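Local coordinates for protein 2-oxoadipate dioxygenase/decarboxylase (Pseudomonas putida, PDB 6W1H) that catalyses the iron(II)-dependent decarboxylation and hydroxylation of 2-oxoadipate with dioxygen to give D-2-hydroxyglutarate, a step in D-lysine catabolism, at residues E68-I73 with E294-G299. Sequence-based numbering, arbitrary orientation. Where two conformers were deposited one is given.
Sequences ERHGAI and EIEQRG. With NI (nickel (II) ion), chain B; OOG (2-oxoadipic acid), chain C.
His70 and Glu294 meet at the metal of a two-histidine, one-carboxylate site, with His226 as the third protein ligand. The metal is nickel here; the cofactor is iron(II). Strands 69-73 and 294-298, whose axes come within 9.1 Å of each other, at 132° between their N-to-C directions, face each other across this buried active site. His70 NE2 lies 2.2 Å from the nickel and Glu294 OE1 2.0 Å. The substrate 2-oxoadipate chelates it through carboxylate O3 and keto O5, and a water completes six ligands. Glu294 OE1 also accepts a hydrogen bond from Thr228.

Glu296 is a second-shell residue. With CG set between the backbone N and the carbonyl carbon (chi1 86°), His70 sends its ring toward the opposing strand. His70 ND1 donates to Glu296 OE2 at 2.9 Å, in the ring plane. Held at ND1 by Glu296 and at NE2 by the metal, the ring has little freedom to turn. An alanine in place of Glu296 would probably leave ND1 without its acceptor and the Arg298 charge without this mate.

The salt bridge between Arg298 and Glu296 lies within strand 294-298. Arg298 also donates to the backbone oxygens of Tyr396 and Asp398. Arg298 NE reaches Glu296 OE2 at 3.0 Å, from the carboxylate face opposite His70 ND1.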
ATOM      1  N   GLU A  68      -8.515   3.743  -6.394  1.00 10.35           N
ATOM      2  CA  GLU A  68      -7.677   3.408  -5.249  1.00 12.01           C
ATOM      3  C   GLU A  68      -6.519   2.517  -5.666  1.00 12.99           C
ATOM      4  O   GLU A  68      -6.730   1.455  -6.260  1.00 13.74           O
ATOM      5  CB  GLU A  68      -8.531   2.709  -4.183  1.00 11.44           C
ATOM      6  CG  GLU A  68      -7.725   2.197  -3.006  1.00 11.51           C
ATOM      7  CD  GLU A  68      -8.551   2.055  -1.729  1.00 12.15           C
ATOM      8  OE1 GLU A  68      -9.765   2.348  -1.751  1.00 11.80           O
ATOM      9  OE2 GLU A  68      -7.981   1.631  -0.699  1.00 13.65           O
ATOM     10  N   ARG A  69      -5.296   2.946  -5.330  1.00 12.09           N
ATOM     11  CA  ARG A  69      -4.095   2.211  -5.692  0.54 12.70           C
ATOM     12  C   ARG A  69      -3.046   2.345  -4.594  1.00 11.34           C
ATOM     13  O   ARG A  69      -3.061   3.284  -3.797  1.00 11.77           O
ATOM     14  CB  ARG A  69      -3.484   2.767  -6.986  0.54 16.20           C
ATOM     15  CG  ARG A  69      -4.235   2.406  -8.251  0.54 17.68           C
ATOM     16  CD  ARG A  69      -3.742   3.242  -9.405  0.54 17.17           C
ATOM     17  NE  ARG A  69      -4.089   4.645  -9.236  0.54 17.06           N
ATOM     18  CZ  ARG A  69      -5.160   5.206  -9.775  0.54 12.32           C
ATOM     19  NH1 ARG A  69      -5.989   4.473 -10.541  0.54 13.73           N
ATOM     20  NH2 ARG A  69      -5.416   6.512  -9.596  0.54  9.84           N
ATOM     21  N   HIS A  70      -2.084   1.425  -4.606  1.00 10.80           N
ATOM     22  CA  HIS A  70      -0.810   1.593  -3.914  1.00 12.24           C
ATOM     23  C   HIS A  70       0.307   1.423  -4.934  1.00 10.56           C
ATOM     24  O   HIS A  70       0.149   0.754  -5.949  1.00 10.80           O
ATOM     25  CB  HIS A  70      -0.620   0.724  -2.653  1.00 13.40           C
ATOM     26  CG  HIS A  70      -0.092  -0.662  -2.876  1.00 14.21           C
ATOM     27  ND1 HIS A  70      -0.848  -1.785  -2.612  1.00 14.33           N
ATOM     28  CD2 HIS A  70       1.140  -1.115  -3.206  1.00 13.67           C
ATOM     29  CE1 HIS A  70      -0.123  -2.868  -2.821  1.00 15.91           C
ATOM     30  NE2 HIS A  70       1.089  -2.490  -3.179  1.00 14.68           N
ATOM     31  N   GLY A  71       1.408   2.096  -4.695  1.00 11.80           N
ATOM     32  CA  GLY A  71       2.626   1.871  -5.430  1.00 12.16           C
ATOM     33  C   GLY A  71       3.698   1.360  -4.496  1.00 11.33           C
ATOM     34  O   GLY A  71       3.580   1.505  -3.272  1.00 11.33           O
ATOM     35  N   ALA A  72       4.772   0.811  -5.064  1.00 12.17           N
ATOM     36  CA  ALA A  72       5.928   0.396  -4.291  1.00 11.69           C
ATOM     37  C   ALA A  72       7.175   0.842  -5.019  1.00 10.94           C
ATOM     38  O   ALA A  72       7.279   0.655  -6.235  1.00 12.04           O
ATOM     39  CB  ALA A  72       5.963  -1.123  -4.128  1.00 13.68           C
ATOM     40  N   ILE A  73       8.115   1.421  -4.274  1.00 11.14           N
ATOM     41  CA  ILE A  73       9.365   1.910  -4.829  1.00 11.57           C
ATOM     42  C   ILE A  73      10.485   1.570  -3.864  1.00 11.33           C
ATOM     43  O   ILE A  73      10.259   1.312  -2.679  1.00 13.40           O
ATOM     44  CB  ILE A  73       9.361   3.428  -5.100  1.00 12.89           C
ATOM     45  CG1 ILE A  73       9.143   4.204  -3.805  1.00 13.58           C
ATOM     46  CG2 ILE A  73       8.303   3.768  -6.118  1.00 13.46           C
ATOM     47  CD1 ILE A  73       9.267   5.704  -3.962  1.00 14.20           C
ATOM     48  N   GLU A 294       0.354  -6.956  -9.274  1.00 13.56           N
ATOM     49  CA  GLU A 294      -0.258  -7.336  -8.017  1.00 13.23           C
ATOM     50  C   GLU A 294      -1.701  -6.869  -7.965  1.00 12.56           C
ATOM     51  O   GLU A 294      -2.105  -5.913  -8.635  1.00 11.86           O
ATOM     52  CB  GLU A 294       0.552  -6.681  -6.897  1.00 12.83           C
ATOM     53  CG  GLU A 294       0.123  -6.988  -5.470  1.00 12.74           C
ATOM     54  CD  GLU A 294       1.131  -6.455  -4.495  1.00 14.39           C
ATOM     55  OE1 GLU A 294       1.072  -5.256  -4.179  1.00 13.53           O
ATOM     56  OE2 GLU A 294       2.022  -7.206  -4.102  1.00 18.30           O
ATOM     57  N   ILE A 295      -2.478  -7.557  -7.142  1.00 12.33           N
ATOM     58  CA  ILE A 295      -3.870  -7.222  -6.888  1.00 11.03           C
ATOM     59  C   ILE A 295      -4.105  -7.409  -5.399  1.00 10.48           C
ATOM     60  O   ILE A 295      -3.550  -8.322  -4.779  1.00 10.64           O
ATOM     61  CB  ILE A 295      -4.807  -8.112  -7.742  1.00 12.66           C
ATOM     62  CG1 ILE A 295      -6.268  -7.757  -7.513  1.00 15.87           C
ATOM     63  CG2 ILE A 295      -4.555  -9.605  -7.473  1.00 14.47           C
ATOM     64  CD1 ILE A 295      -6.634  -6.366  -7.955  1.00 15.26           C
ATOM     65  N   GLU A 296      -4.914  -6.536  -4.822  1.00 10.93           N
ATOM     66  CA  GLU A 296      -5.226  -6.641  -3.407  1.00 10.39           C
ATOM     67  C   GLU A 296      -6.697  -6.375  -3.135  1.00  9.81           C
ATOM     68  O   GLU A 296      -7.382  -5.726  -3.916  1.00 11.09           O
ATOM     69  CB  GLU A 296      -4.337  -5.728  -2.547  1.00 12.28           C
ATOM     70  CG  GLU A 296      -4.656  -4.261  -2.625  1.00 13.37           C
ATOM     71  CD  GLU A 296      -3.580  -3.388  -1.973  1.00 15.52           C
ATOM     72  OE1 GLU A 296      -2.659  -3.917  -1.318  1.00 15.92           O
ATOM     73  OE2 GLU A 296      -3.649  -2.174  -2.125  1.00 16.03           O
ATOM     74  N   GLN A 297      -7.174  -6.924  -2.013  1.00 10.48           N
ATOM     75  CA  GLN A 297      -8.483  -6.638  -1.451  1.00  9.96           C
ATOM     76  C   GLN A 297      -8.234  -6.163  -0.026  1.00 10.14           C
ATOM     77  O   GLN A 297      -7.513  -6.832   0.726  1.00 11.54           O
ATOM     78  CB  GLN A 297      -9.318  -7.927  -1.408  1.00 10.29           C
ATOM     79  CG  GLN A 297     -10.747  -7.716  -0.896  1.00 10.17           C
ATOM     80  CD  GLN A 297     -11.496  -8.999  -0.657  1.00 11.14           C
ATOM     81  OE1 GLN A 297     -11.269  -9.999  -1.345  1.00 13.20           O
ATOM     82  NE2 GLN A 297     -12.427  -8.976   0.274  1.00 12.95           N
ATOM     83  N   ARG A 298      -8.818  -5.027   0.350  1.00  9.75           N
ATOM     84  CA  ARG A 298      -8.545  -4.409   1.647  1.00 10.63           C
ATOM     85  C   ARG A 298      -9.756  -4.521   2.549  1.00 10.26           C
ATOM     86  O   ARG A 298     -10.864  -4.152   2.146  1.00 12.03           O
ATOM     87  CB  ARG A 298      -8.159  -2.938   1.479  1.00  9.39           C
ATOM     88  CG  ARG A 298      -6.728  -2.804   0.992  1.00 11.74           C
ATOM     89  CD  ARG A 298      -6.232  -1.351   0.827  1.00 11.53           C
ATOM     90  NE  ARG A 298      -4.819  -1.403   0.474  1.00 11.73           N
ATOM     91  CZ  ARG A 298      -3.819  -1.439   1.342  1.00 11.77           C
ATOM     92  NH1 ARG A 298      -4.047  -1.317   2.650  1.00 12.28           N
ATOM     93  NH2 ARG A 298      -2.587  -1.615   0.907  1.00 11.73           N
ATOM     94  N   GLY A 299      -9.539  -5.072   3.753  1.00 10.91           N
ATOM     95  CA  GLY A 299     -10.566  -5.237   4.754  1.00 12.04           C
ATOM     96  C   GLY A 299     -10.286  -4.401   5.978  1.00 11.37           C
ATOM     97  O   GLY A 299      -9.700  -3.319   5.883  1.00 11.38           O
TER
HETATM   98 NI    NI B 500       2.508  -4.181  -3.221  0.94 14.52          NI
HETATM   99  C2  OOG C 501       7.207  -4.895  -1.982  1.00 25.13           C
HETATM  100  C3  OOG C 501       6.811  -3.652  -1.202  1.00 22.24           C
HETATM  101  C4  OOG C 501       5.618  -3.937  -0.301  1.00 18.48           C
HETATM  102  C6  OOG C 501       3.093  -4.632  -0.539  1.00 16.19           C
HETATM  103  O4  OOG C 501       3.106  -5.042   0.672  1.00 15.18           O
HETATM  104  O3  OOG C 501       2.087  -4.778  -1.302  1.00 16.21           O
HETATM  105  C5  OOG C 501       4.309  -3.937  -1.112  1.00 17.60           C
HETATM  106  C1  OOG C 501       8.563  -4.711  -2.690  1.00 23.78           C
HETATM  107  O1  OOG C 501       9.093  -5.642  -3.210  1.00 24.60           O
HETATM  108  O2  OOG C 501       9.207  -3.471  -2.742  1.00 22.39           O
HETATM  109  O5  OOG C 501       4.185  -3.401  -2.166  1.00 17.60           O
HETATM  110  O   HOH W   1       3.917  -6.172  -3.158  1.00 22.08           O